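Local coordinates for ethyl acetate hydrolase (PDB 5EFZ), which hydrolyses ethyl acetate to ethanol and acetate, a step in the bacterial breakdown of short-chain methyl ketones such as 2-butanone, at residues Gly333-Gly336 against Leu337-Thr340. Residues are numbered along the deposited sequence; the frame is centred on the assembly and turned at random.
Sequences GHLG and LFGT. With ACT (acetate ion), chain O.
Within the loop between strand 324-325 and helix 342-356 of this alpha/beta hydrolase, a short 3-10 turn carries the inferred catalytic histidine, and His334 and Leu337, three residues apart, meet on its active-site side. Leu337 CD1 lies over one face of the imidazole, 4.2 Å from the ring centroid in a CH-pi contact. With CG anti to the backbone N (chi1 -169°), the histidine ring swings out to this methyl while its NE2 reaches the acetate, donating to ACT O at 2.7 Å in a nearly straight bond that meets the ring at its edge. The ion, probably from the crystallisation liquor, also bonds to OG of Ser151, the inferred nucleophile, and to the backbone N of Tyr68 and Met152, a pair consistent with an oxyanion hole. His334 ND1 is hydrogen-bonded to Asp305 OD2, which completes the inferred Ser-His-Asp triad. Were the imidazole cut back to an alanine, Asp305 OD2 would probably lose its ND1 bond, the acetate one of its several hydrogen bonds, and Leu337 CD1 the ring beneath it. Successive i to i+3 bonds wind the backbone: Phe338 N to Leu335 O at 2.9 Å, then Gly339 N to Gly336 O at 3.1 Å. On another side of the turn Leu335 and Phe338 run side by side, and Leu335 CD2 sits over the phenyl face, 3.9 Å from its centroid; Tyr257 meets the same ring at an inclined angle.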
ATOM      1  N   GLY A 333     -10.045   1.030  -7.351  1.00 18.15           N
ATOM      2  CA  GLY A 333      -8.592   1.145  -7.464  1.00 16.84           C
ATOM      3  C   GLY A 333      -8.054   0.265  -8.582  1.00 17.94           C
ATOM      4  O   GLY A 333      -8.751  -0.072  -9.557  1.00 16.41           O
ATOM      5  N   HIS A 334      -6.805  -0.167  -8.408  1.00 14.31           N
ATOM      6  CA  HIS A 334      -6.140  -0.837  -9.513  1.00 18.19           C
ATOM      7  C   HIS A 334      -6.903  -2.046 -10.058  1.00 17.20           C
ATOM      8  O   HIS A 334      -7.054  -2.230 -11.297  1.00 17.41           O
ATOM      9  CB  HIS A 334      -4.745  -1.268  -9.067  1.00 15.76           C
ATOM     10  CG  HIS A 334      -3.900  -1.725 -10.211  1.00 16.71           C
ATOM     11  ND1 HIS A 334      -3.317  -0.837 -11.097  1.00 19.23           N
ATOM     12  CD2 HIS A 334      -3.569  -2.973 -10.638  1.00 22.82           C
ATOM     13  CE1 HIS A 334      -2.629  -1.525 -12.005  1.00 24.57           C
ATOM     14  NE2 HIS A 334      -2.767  -2.821 -11.752  1.00 23.23           N
ATOM     15  N   LEU A 335      -7.390  -2.896  -9.153  1.00 16.52           N
ATOM     16  CA  LEU A 335      -8.007  -4.146  -9.607  1.00 15.93           C
ATOM     17  C   LEU A 335      -9.455  -3.953 -10.054  1.00 18.29           C
ATOM     18  O   LEU A 335     -10.132  -4.927 -10.407  1.00 21.65           O
ATOM     19  CB  LEU A 335      -7.920  -5.224  -8.520  1.00 17.15           C
ATOM     20  CG  LEU A 335      -6.478  -5.697  -8.317  1.00 18.86           C
ATOM     21  CD1 LEU A 335      -6.378  -6.694  -7.150  1.00 16.79           C
ATOM     22  CD2 LEU A 335      -5.915  -6.289  -9.627  1.00 23.63           C
ATOM     23  N   GLY A 336      -9.910  -2.700 -10.117  1.00 17.28           N
ATOM     24  CA  GLY A 336     -11.084  -2.365 -10.922  1.00 18.91           C
ATOM     25  C   GLY A 336     -10.854  -2.793 -12.372  1.00 19.27           C
ATOM     26  O   GLY A 336     -11.803  -2.925 -13.132  1.00 20.69           O
ATOM     27  N   LEU A 337      -9.604  -3.066 -12.758  1.00 17.88           N
ATOM     28  CA  LEU A 337      -9.344  -3.613 -14.092  1.00 15.97           C
ATOM     29  C   LEU A 337     -10.021  -4.970 -14.282  1.00 17.69           C
ATOM     30  O   LEU A 337     -10.289  -5.375 -15.409  1.00 19.44           O
ATOM     31  CB  LEU A 337      -7.839  -3.760 -14.353  1.00 17.63           C
ATOM     32  CG  LEU A 337      -7.046  -2.467 -14.582  1.00 17.67           C
ATOM     33  CD1 LEU A 337      -5.544  -2.776 -14.550  1.00 17.02           C
ATOM     34  CD2 LEU A 337      -7.448  -1.809 -15.916  1.00 19.52           C
ATOM     35  N   PHE A 338     -10.274  -5.676 -13.178  1.00 15.85           N
ATOM     36  CA  PHE A 338     -10.873  -7.002 -13.224  1.00 17.40           C
ATOM     37  C   PHE A 338     -12.385  -6.957 -13.536  1.00 19.07           C
ATOM     38  O   PHE A 338     -13.045  -7.997 -13.614  1.00 19.88           O
ATOM     39  CB  PHE A 338     -10.641  -7.724 -11.900  1.00 20.36           C
ATOM     40  CG  PHE A 338      -9.248  -8.302 -11.761  1.00 25.15           C
ATOM     41  CD1 PHE A 338      -8.259  -8.034 -12.719  1.00 27.26           C
ATOM     42  CD2 PHE A 338      -8.936  -9.130 -10.688  1.00 30.26           C
ATOM     43  CE1 PHE A 338      -6.965  -8.574 -12.604  1.00 29.51           C
ATOM     44  CE2 PHE A 338      -7.658  -9.704 -10.576  1.00 27.22           C
ATOM     45  CZ  PHE A 338      -6.676  -9.423 -11.523  1.00 29.12           C
ATOM     46  N   GLY A 339     -12.920  -5.770 -13.732  1.00 19.00           N
ATOM     47  CA  GLY A 339     -14.323  -5.655 -14.103  1.00 17.39           C
ATOM     48  C   GLY A 339     -15.321  -5.725 -12.955  1.00 18.24           C
ATOM     49  O   GLY A 339     -16.490  -6.032 -13.171  1.00 19.55           O
ATOM     50  N   THR A 340     -14.875  -5.431 -11.738  1.00 15.26           N
ATOM     51  CA  THR A 340     -15.747  -5.412 -10.575  1.00 15.69           C
ATOM     52  C   THR A 340     -16.712  -4.219 -10.512  1.00 17.49           C
ATOM     53  O   THR A 340     -17.751  -4.279  -9.838  1.00 16.98           O
ATOM     54  CB  THR A 340     -14.896  -5.389  -9.276  1.00 19.86           C
ATOM     55  OG1 THR A 340     -13.883  -4.379  -9.410  1.00 19.98           O
ATOM     56  CG2 THR A 340     -14.204  -6.751  -9.096  1.00 17.65           C
TER
HETATM   57  C   ACT O 409      -1.454  -5.641 -13.674  1.00 27.32           C
HETATM   58  O   ACT O 409      -1.246  -4.736 -12.816  1.00 26.49           O
HETATM   59  OXT ACT O 409      -0.728  -5.636 -14.724  1.00 25.91           O
HETATM   60  CH3 ACT O 409      -2.533  -6.647 -13.455  1.00 23.64           C